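Side-chain contacts in DNA polymerase (Pyrobaculum calidifontis, PDB 5MDN), which probably catalyses DNA synthesis, adding deoxyribonucleotides from their 5'-triphosphates to a DNA chain, as a family B DNA polymerase: residues Y317-D322 with R326-R331; V186-V191 with R331-D336. All coordinates share one frame; numbering follows the deposited sequence.

How the contacts relate
Both contacts use helix 326-356, their segments overlapping at Arg331, which takes part in neither. Contact 1 lies at the start of that helix, where the short helix 316-320 turns back onto it; it is local, partly buried and chemically mixed, with a cation-pi pair, a weak backbone bond and some apolar packing. Contact 2 is one turn further on and wholly buried: the helix meets strand 186-193, some 140 residues earlier in the chain, through apolar side chains alone, close to Asp169, a magnesium ligand in a structure of this protein. Their centres are about 10 Å apart, and they touch directly, Trp320 resting on Val187 and Met330 on Met188.

Contact 1. Residues Y317-D322 with R326-R331; sequences YEYWND and RPTLMR
The guanidinium of Arg326 sits over one face of the Trp320 indole, its CZ 4.0 Å from the centroid of the six-membered ring in Trp320 and only 4° off the ring normal. This is a cation-pi pair, but not a flat stack: the two planes are 51° apart, so the group leans in with NH1 nearest the ring. Trp320 has its CB directed away from the helix, yet CG lies anti to the backbone N (chi1 179°), which swings the indole back beneath the arginine. A bend at chi3 brings the guanidinium over the ring after CG and CD have run across CE3 and CZ3. The carbonyl O of Trp320 lies over a face of the guanidinium, a position that makes no hydrogen bond.

On the other flank, CG2 of Thr328 meets the Tyr319 ring at its edge, in the ring plane, 3.5 Å from CD2 of Tyr319. Leu329 comes in between the two aromatic residues, with its CB 3.9 Å from CB of Tyr319 and its CD2 4.3 Å from CE3 of Trp320.

Arg326 N also donates a weak bond to Asp322 O (3.0 Å). Across the two segments that is the whole polar share; the rest is probably cation-pi attraction and apolar contact, while Asp322 braces the turn itself by taking the N-H of Ala324 on OD1.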
ATOM      1  N   TYR A 317     -20.085  -3.666 -21.977  1.00 78.45           N
ATOM      2  CA  TYR A 317     -20.693  -4.478 -23.026  1.00 78.84           C
ATOM      3  C   TYR A 317     -21.660  -3.649 -23.861  1.00 77.51           C
ATOM      4  O   TYR A 317     -21.696  -3.772 -25.089  1.00 79.39           O
ATOM      5  CB  TYR A 317     -21.401  -5.689 -22.412  1.00 83.61           C
ATOM      6  CG  TYR A 317     -22.731  -5.377 -21.755  1.00 86.65           C
ATOM      7  CD1 TYR A 317     -22.791  -4.920 -20.446  1.00 93.05           C
ATOM      8  CD2 TYR A 317     -23.927  -5.544 -22.445  1.00 90.22           C
ATOM      9  CE1 TYR A 317     -24.003  -4.633 -19.844  1.00 97.90           C
ATOM     10  CE2 TYR A 317     -25.142  -5.259 -21.852  1.00 94.98           C
ATOM     11  CZ  TYR A 317     -25.177  -4.804 -20.551  1.00 96.83           C
ATOM     12  OH  TYR A 317     -26.386  -4.519 -19.956  1.00100.31           O
ATOM     13  N   GLU A 318     -22.452  -2.796 -23.206  1.00 82.22           N
ATOM     14  CA  GLU A 318     -23.444  -1.998 -23.918  1.00 83.30           C
ATOM     15  C   GLU A 318     -22.778  -1.026 -24.886  1.00 77.99           C
ATOM     16  O   GLU A 318     -23.232  -0.867 -26.026  1.00 81.26           O
ATOM     17  CB  GLU A 318     -24.350  -1.294 -22.908  1.00 87.43           C
ATOM     18  CG  GLU A 318     -25.508  -0.535 -23.516  1.00 92.18           C
ATOM     19  CD  GLU A 318     -26.622  -0.310 -22.511  1.00 95.19           C
ATOM     20  OE1 GLU A 318     -27.329  -1.299 -22.215  1.00 94.73           O
ATOM     21  OE2 GLU A 318     -26.789   0.822 -22.011  1.00 95.84           O
ATOM     22  N   TYR A 319     -21.705  -0.363 -24.449  1.00 75.89           N
ATOM     23  CA  TYR A 319     -20.973   0.526 -25.343  1.00 76.66           C
ATOM     24  C   TYR A 319     -20.193  -0.239 -26.406  1.00 77.81           C
ATOM     25  O   TYR A 319     -19.766   0.363 -27.397  1.00 73.05           O
ATOM     26  CB  TYR A 319     -20.023   1.421 -24.544  1.00 77.71           C
ATOM     27  CG  TYR A 319     -20.704   2.557 -23.806  1.00 78.03           C
ATOM     28  CD1 TYR A 319     -21.604   2.307 -22.777  1.00 79.41           C
ATOM     29  CD2 TYR A 319     -20.446   3.882 -24.139  1.00 76.83           C
ATOM     30  CE1 TYR A 319     -22.228   3.344 -22.104  1.00 80.71           C
ATOM     31  CE2 TYR A 319     -21.066   4.923 -23.475  1.00 74.92           C
ATOM     32  CZ  TYR A 319     -21.954   4.648 -22.456  1.00 78.43           C
ATOM     33  OH  TYR A 319     -22.571   5.682 -21.792  1.00 79.73           O
ATOM     34  N   TRP A 320     -19.997  -1.546 -26.224  1.00 72.29           N
ATOM     35  CA  TRP A 320     -19.250  -2.371 -27.168  1.00 74.54           C
ATOM     36  C   TRP A 320     -20.130  -2.920 -28.284  1.00 77.84           C
ATOM     37  O   TRP A 320     -19.683  -3.013 -29.432  1.00 74.42           O
ATOM     38  CB  TRP A 320     -18.566  -3.518 -26.421  1.00 75.94           C
ATOM     39  CG  TRP A 320     -17.789  -4.465 -27.286  1.00 78.60           C
ATOM     40  CD1 TRP A 320     -18.097  -5.767 -27.553  1.00 79.44           C
ATOM     41  CD2 TRP A 320     -16.568  -4.190 -27.987  1.00 78.09           C
ATOM     42  NE1 TRP A 320     -17.146  -6.320 -28.375  1.00 80.06           N
ATOM     43  CE2 TRP A 320     -16.198  -5.373 -28.657  1.00 78.36           C
ATOM     44  CE3 TRP A 320     -15.757  -3.059 -28.118  1.00 76.29           C
ATOM     45  CZ2 TRP A 320     -15.050  -5.458 -29.444  1.00 77.21           C
ATOM     46  CZ3 TRP A 320     -14.616  -3.146 -28.896  1.00 73.82           C
ATOM     47  CH2 TRP A 320     -14.273  -4.337 -29.548  1.00 76.39           C
ATOM     48  N   ASN A 321     -21.372  -3.293 -27.971  1.00 81.38           N
ATOM     49  CA  ASN A 321     -22.312  -3.799 -28.962  1.00 82.01           C
ATOM     50  C   ASN A 321     -23.065  -2.685 -29.681  1.00 83.62           C
ATOM     51  O   ASN A 321     -24.088  -2.953 -30.324  1.00 85.18           O
ATOM     52  CB  ASN A 321     -23.303  -4.768 -28.310  1.00 81.01           C
ATOM     53  CG  ASN A 321     -22.624  -5.782 -27.410  1.00 78.76           C
ATOM     54  OD1 ASN A 321     -22.968  -5.919 -26.237  1.00 73.37           O
ATOM     55  ND2 ASN A 321     -21.657  -6.506 -27.961  1.00 81.67           N
ATOM     56  N   ASP A 322     -22.584  -1.450 -29.592  1.00 79.94           N
ATOM     57  CA  ASP A 322     -23.244  -0.298 -30.202  1.00 80.99           C
ATOM     58  C   ASP A 322     -22.186   0.522 -30.925  1.00 83.09           C
ATOM     59  O   ASP A 322     -21.383   1.209 -30.260  1.00 88.28           O
ATOM     60  CB  ASP A 322     -23.967   0.538 -29.147  1.00 84.02           C
ATOM     61  CG  ASP A 322     -24.898   1.579 -29.751  1.00 88.34           C
ATOM     62  OD1 ASP A 322     -24.674   2.006 -30.903  1.00 87.95           O
ATOM     63  OD2 ASP A 322     -25.866   1.972 -29.066  1.00 94.07           O
ATOM     64  N   ARG A 326     -19.048   2.845 -29.296  1.00 87.54           N
ATOM     65  CA  ARG A 326     -17.698   2.283 -29.246  1.00 84.04           C
ATOM     66  C   ARG A 326     -16.619   3.361 -29.249  1.00 84.88           C
ATOM     67  O   ARG A 326     -15.683   3.263 -28.435  1.00 85.01           O
ATOM     68  CB  ARG A 326     -17.508   1.277 -30.387  1.00 81.13           C
ATOM     69  CG  ARG A 326     -16.773   0.000 -29.972  1.00 78.43           C
ATOM     70  CD  ARG A 326     -16.348  -0.818 -31.186  1.00 77.25           C
ATOM     71  NE  ARG A 326     -17.444  -1.595 -31.763  1.00 79.21           N
ATOM     72  CZ  ARG A 326     -17.371  -2.892 -32.050  1.00 76.91           C
ATOM     73  NH1 ARG A 326     -16.249  -3.560 -31.828  1.00 76.33           N
ATOM     74  NH2 ARG A 326     -18.414  -3.520 -32.575  1.00 79.59           N
ATOM     75  N   PRO A 327     -16.657   4.387 -30.113  1.00 80.69           N
ATOM     76  CA  PRO A 327     -15.564   5.375 -30.105  1.00 84.73           C
ATOM     77  C   PRO A 327     -15.444   6.152 -28.804  1.00 88.45           C
ATOM     78  O   PRO A 327     -14.362   6.677 -28.515  1.00 84.70           O
ATOM     79  CB  PRO A 327     -15.916   6.303 -31.277  1.00 85.52           C
ATOM     80  CG  PRO A 327     -17.376   6.125 -31.472  1.00 84.83           C
ATOM     81  CD  PRO A 327     -17.630   4.682 -31.180  1.00 83.47           C
ATOM     82  N   THR A 328     -16.510   6.245 -28.009  1.00 84.23           N
ATOM     83  CA  THR A 328     -16.404   6.886 -26.705  1.00 85.05           C
ATOM     84  C   THR A 328     -15.950   5.910 -25.628  1.00 86.40           C
ATOM     85  O   THR A 328     -15.358   6.335 -24.629  1.00 88.35           O
ATOM     86  CB  THR A 328     -17.737   7.544 -26.315  1.00 83.88           C
ATOM     87  OG1 THR A 328     -17.481   8.704 -25.511  1.00 80.22           O
ATOM     88  CG2 THR A 328     -18.622   6.589 -25.527  1.00 82.83           C
ATOM     89  N   LEU A 329     -16.223   4.614 -25.805  1.00 87.01           N
ATOM     90  CA  LEU A 329     -15.635   3.610 -24.926  1.00 82.20           C
ATOM     91  C   LEU A 329     -14.125   3.553 -25.099  1.00 77.80           C
ATOM     92  O   LEU A 329     -13.400   3.252 -24.144  1.00 71.49           O
ATOM     93  CB  LEU A 329     -16.253   2.239 -25.200  1.00 81.71           C
ATOM     94  CG  LEU A 329     -15.706   1.060 -24.386  1.00 82.61           C
ATOM     95  CD1 LEU A 329     -16.041   1.218 -22.910  1.00 83.77           C
ATOM     96  CD2 LEU A 329     -16.230  -0.262 -24.925  1.00 81.19           C
ATOM     97  N   MET A 330     -13.636   3.845 -26.306  1.00 76.01           N
ATOM     98  CA  MET A 330     -12.197   3.901 -26.532  1.00 80.30           C
ATOM     99  C   MET A 330     -11.568   5.053 -25.760  1.00 81.37           C
ATOM    100  O   MET A 330     -10.591   4.861 -25.027  1.00 90.83           O
ATOM    101  CB  MET A 330     -11.916   4.045 -28.028  1.00 81.88           C
ATOM    102  CG  MET A 330     -10.494   3.721 -28.439  1.00 84.35           C
ATOM    103  SD  MET A 330     -10.211   4.043 -30.189  1.00 93.42           S
ATOM    104  CE  MET A 330      -9.281   2.586 -30.654  1.00 91.64           C
ATOM    105  N   ARG A 331     -12.138   6.255 -25.883  1.00 84.89           N
ATOM    106  CA  ARG A 331     -11.576   7.408 -25.186  1.00 82.55           C
ATOM    107  C   ARG A 331     -11.651   7.240 -23.675  1.00 76.42           C
ATOM    108  O   ARG A 331     -10.790   7.753 -22.950  1.00 72.62           O
ATOM    109  CB  ARG A 331     -12.272   8.690 -25.635  1.00 87.36           C
ATOM    110  CG  ARG A 331     -11.612   9.935 -25.086  1.00 90.13           C
ATOM    111  CD  ARG A 331     -11.247  10.885 -26.208  1.00 92.69           C
ATOM    112  NE  ARG A 331     -10.176  11.797 -25.812  1.00 94.59           N
ATOM    113  CZ  ARG A 331      -9.385  12.437 -26.666  1.00 91.06           C
ATOM    114  NH1 ARG A 331      -9.540  12.270 -27.974  1.00 89.80           N
ATOM    115  NH2 ARG A 331      -8.436  13.246 -26.215  1.00 88.44           N
TER

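Contact 2. Residues V186-V191 with R331-D336; sequences VVMLAV and RYVLDD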
ATOM      1  N   VAL A 186     -11.559 -10.213 -23.600  1.00 68.56           N
ATOM      2  CA  VAL A 186     -10.925  -8.919 -23.354  1.00 66.04           C
ATOM      3  C   VAL A 186     -11.263  -8.000 -24.526  1.00 65.51           C
ATOM      4  O   VAL A 186     -10.754  -8.179 -25.635  1.00 64.88           O
ATOM      5  CB  VAL A 186      -9.409  -9.057 -23.171  1.00 64.41           C
ATOM      6  CG1 VAL A 186      -8.752  -7.686 -23.088  1.00 63.09           C
ATOM      7  CG2 VAL A 186      -9.095  -9.875 -21.926  1.00 63.43           C
ATOM      8  N   VAL A 187     -12.128  -7.017 -24.280  1.00 69.22           N
ATOM      9  CA  VAL A 187     -12.691  -6.216 -25.363  1.00 70.00           C
ATOM     10  C   VAL A 187     -11.683  -5.186 -25.868  1.00 68.61           C
ATOM     11  O   VAL A 187     -11.480  -5.039 -27.078  1.00 66.26           O
ATOM     12  CB  VAL A 187     -14.008  -5.560 -24.899  1.00 73.83           C
ATOM     13  CG1 VAL A 187     -14.115  -4.121 -25.381  1.00 76.93           C
ATOM     14  CG2 VAL A 187     -15.203  -6.378 -25.378  1.00 74.85           C
ATOM     15  N   MET A 188     -11.035  -4.461 -24.955  1.00 67.94           N
ATOM     16  CA  MET A 188     -10.066  -3.443 -25.329  1.00 69.18           C
ATOM     17  C   MET A 188      -8.877  -3.497 -24.383  1.00 67.35           C
ATOM     18  O   MET A 188      -9.009  -3.863 -23.212  1.00 67.25           O
ATOM     19  CB  MET A 188     -10.681  -2.035 -25.303  1.00 72.17           C
ATOM     20  CG  MET A 188     -11.387  -1.619 -26.584  1.00 76.57           C
ATOM     21  SD  MET A 188     -12.031   0.062 -26.469  1.00 84.01           S
ATOM     22  CE  MET A 188     -12.435   0.394 -28.181  1.00 84.28           C
ATOM     23  N   LEU A 189      -7.710  -3.131 -24.907  1.00 66.60           N
ATOM     24  CA  LEU A 189      -6.494  -3.054 -24.101  1.00 64.06           C
ATOM     25  C   LEU A 189      -5.633  -1.936 -24.670  1.00 63.74           C
ATOM     26  O   LEU A 189      -5.127  -2.055 -25.790  1.00 66.18           O
ATOM     27  CB  LEU A 189      -5.744  -4.386 -24.106  1.00 63.74           C
ATOM     28  CG  LEU A 189      -4.594  -4.594 -23.115  1.00 63.49           C
ATOM     29  CD1 LEU A 189      -4.425  -6.076 -22.814  1.00 62.49           C
ATOM     30  CD2 LEU A 189      -3.289  -4.013 -23.636  1.00 64.43           C
ATOM     31  N   ALA A 190      -5.465  -0.862 -23.907  1.00 62.38           N
ATOM     32  CA  ALA A 190      -4.608   0.242 -24.306  1.00 62.74           C
ATOM     33  C   ALA A 190      -3.256   0.153 -23.613  1.00 62.67           C
ATOM     34  O   ALA A 190      -3.134  -0.388 -22.511  1.00 59.98           O
ATOM     35  CB  ALA A 190      -5.254   1.590 -23.989  1.00 63.98           C
ATOM     36  N   VAL A 191      -2.238   0.694 -24.276  1.00 59.98           N
ATOM     37  CA  VAL A 191      -0.900   0.814 -23.715  1.00 60.07           C
ATOM     38  C   VAL A 191      -0.393   2.225 -23.976  1.00 60.98           C
ATOM     39  O   VAL A 191      -0.692   2.821 -25.018  1.00 62.88           O
ATOM     40  CB  VAL A 191       0.074  -0.235 -24.299  1.00 60.38           C
ATOM     41  CG1 VAL A 191      -0.394  -1.646 -23.974  1.00 60.32           C
ATOM     42  CG2 VAL A 191       0.219  -0.059 -25.807  1.00 60.72           C
ATOM     43  N   ARG A 331     -12.138   6.255 -25.883  1.00 84.89           N
ATOM     44  CA  ARG A 331     -11.576   7.408 -25.186  1.00 82.55           C
ATOM     45  C   ARG A 331     -11.651   7.240 -23.675  1.00 76.42           C
ATOM     46  O   ARG A 331     -10.790   7.753 -22.950  1.00 72.62           O
ATOM     47  CB  ARG A 331     -12.272   8.690 -25.635  1.00 87.36           C
ATOM     48  CG  ARG A 331     -11.612   9.935 -25.086  1.00 90.13           C
ATOM     49  CD  ARG A 331     -11.247  10.885 -26.208  1.00 92.69           C
ATOM     50  NE  ARG A 331     -10.176  11.797 -25.812  1.00 94.59           N
ATOM     51  CZ  ARG A 331      -9.385  12.437 -26.666  1.00 91.06           C
ATOM     52  NH1 ARG A 331      -9.540  12.270 -27.974  1.00 89.80           N
ATOM     53  NH2 ARG A 331      -8.436  13.246 -26.215  1.00 88.44           N
ATOM     54  N   TYR A 332     -12.669   6.534 -23.183  1.00 78.81           N
ATOM     55  CA  TYR A 332     -12.680   6.136 -21.780  1.00 74.81           C
ATOM     56  C   TYR A 332     -11.442   5.311 -21.449  1.00 69.85           C
ATOM     57  O   TYR A 332     -10.794   5.523 -20.417  1.00 72.33           O
ATOM     58  CB  TYR A 332     -13.959   5.353 -21.474  1.00 74.64           C
ATOM     59  CG  TYR A 332     -14.022   4.759 -20.081  1.00 75.87           C
ATOM     60  CD1 TYR A 332     -14.317   5.549 -18.976  1.00 75.11           C
ATOM     61  CD2 TYR A 332     -13.799   3.403 -19.875  1.00 75.66           C
ATOM     62  CE1 TYR A 332     -14.377   5.005 -17.704  1.00 74.91           C
ATOM     63  CE2 TYR A 332     -13.858   2.852 -18.610  1.00 76.16           C
ATOM     64  CZ  TYR A 332     -14.148   3.658 -17.528  1.00 74.80           C
ATOM     65  OH  TYR A 332     -14.208   3.117 -16.265  1.00 73.04           O
ATOM     66  N   VAL A 333     -11.106   4.354 -22.316  1.00 69.33           N
ATOM     67  CA  VAL A 333      -9.925   3.525 -22.100  1.00 68.44           C
ATOM     68  C   VAL A 333      -8.651   4.359 -22.220  1.00 68.95           C
ATOM     69  O   VAL A 333      -7.699   4.168 -21.454  1.00 72.67           O
ATOM     70  CB  VAL A 333      -9.936   2.335 -23.078  1.00 70.06           C
ATOM     71  CG1 VAL A 333      -8.594   1.649 -23.107  1.00 70.74           C
ATOM     72  CG2 VAL A 333     -11.030   1.354 -22.702  1.00 70.04           C
ATOM     73  N   LEU A 334      -8.613   5.302 -23.170  1.00 67.76           N
ATOM     74  CA  LEU A 334      -7.429   6.150 -23.311  1.00 70.22           C
ATOM     75  C   LEU A 334      -7.258   7.074 -22.113  1.00 69.80           C
ATOM     76  O   LEU A 334      -6.134   7.284 -21.643  1.00 68.05           O
ATOM     77  CB  LEU A 334      -7.491   6.975 -24.599  1.00 72.32           C
ATOM     78  CG  LEU A 334      -7.003   6.374 -25.921  1.00 72.96           C
ATOM     79  CD1 LEU A 334      -5.611   5.776 -25.757  1.00 73.46           C
ATOM     80  CD2 LEU A 334      -7.966   5.350 -26.482  1.00 73.52           C
ATOM     81  N   ASP A 335      -8.356   7.641 -21.607  1.00 68.84           N
ATOM     82  CA  ASP A 335      -8.260   8.479 -20.418  1.00 70.80           C
ATOM     83  C   ASP A 335      -7.821   7.675 -19.200  1.00 65.97           C
ATOM     84  O   ASP A 335      -7.184   8.223 -18.294  1.00 64.07           O
ATOM     85  CB  ASP A 335      -9.595   9.174 -20.155  1.00 78.53           C
ATOM     86  CG  ASP A 335      -9.873  10.291 -21.143  1.00 85.69           C
ATOM     87  OD1 ASP A 335      -8.903  10.820 -21.729  1.00 88.39           O
ATOM     88  OD2 ASP A 335     -11.057  10.643 -21.336  1.00 83.79           O
ATOM     89  N   ASP A 336      -8.156   6.385 -19.156  1.00 66.50           N
ATOM     90  CA  ASP A 336      -7.646   5.520 -18.097  1.00 63.82           C
ATOM     91  C   ASP A 336      -6.128   5.393 -18.173  1.00 62.31           C
ATOM     92  O   ASP A 336      -5.417   5.671 -17.201  1.00 61.00           O
ATOM     93  CB  ASP A 336      -8.306   4.143 -18.178  1.00 64.65           C
ATOM     94  CG  ASP A 336      -9.685   4.114 -17.547  1.00 67.17           C
ATOM     95  OD1 ASP A 336      -9.972   4.985 -16.702  1.00 68.73           O
ATOM     96  OD2 ASP A 336     -10.480   3.214 -17.889  1.00 73.18           O
TER
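Residues 186-191 of strand 186-193 pass beside residues 331-336, about one and a half turns within helix 326-356, and the backbones come nearest at Ala190 and Leu334, whose CA atoms are 6.6 Å apart. No hydrogen bond joins the two segments. The strand's backbone is engaged within its own sheet, where strand 186-193 lies between 198-202 and 165-172 and is antiparallel to both. A classic beta bulge interrupts the regular pairing, with Val187 and Met188 both opposite Glu171. From Met188 onward the side chains alternate: Met188 and Ala190 direct their CB atoms at the helix, while Leu189 and Val191 face the other way and pack on helix 209-222.

From the helix, Val333 alone makes the close contacts, using a different methyl for each partner. CG1, anti to the backbone N (chi1 167°), reaches the methyl of Ala190, at 3.5 Å from Ala190 CB. CG2 meets the thioether of Met188, whose SD is 4.1 Å away; the methionine chain, extended beyond CG, crosses the valine at a slant. With only a methyl at Ala190, the helix can probably approach the sheet closely here. Leu334 flanks the contact and packs on Glu198 and Val200 of the neighbouring strand.

A helix lying on this mixed sheet, with helix 209-222 on the opposite face, fits the RNase H-like fold of family B exonuclease domains. Val333 is about 4 Å, side chain to side chain, from Asp169, which binds magnesium in a structure of this protein. Tyr332 and Asp336 match the Tyr-x3-Asp pattern of the Exo III motif, so this apolar seat probably sets that turn of helix beside the 3'-5' exonuclease site.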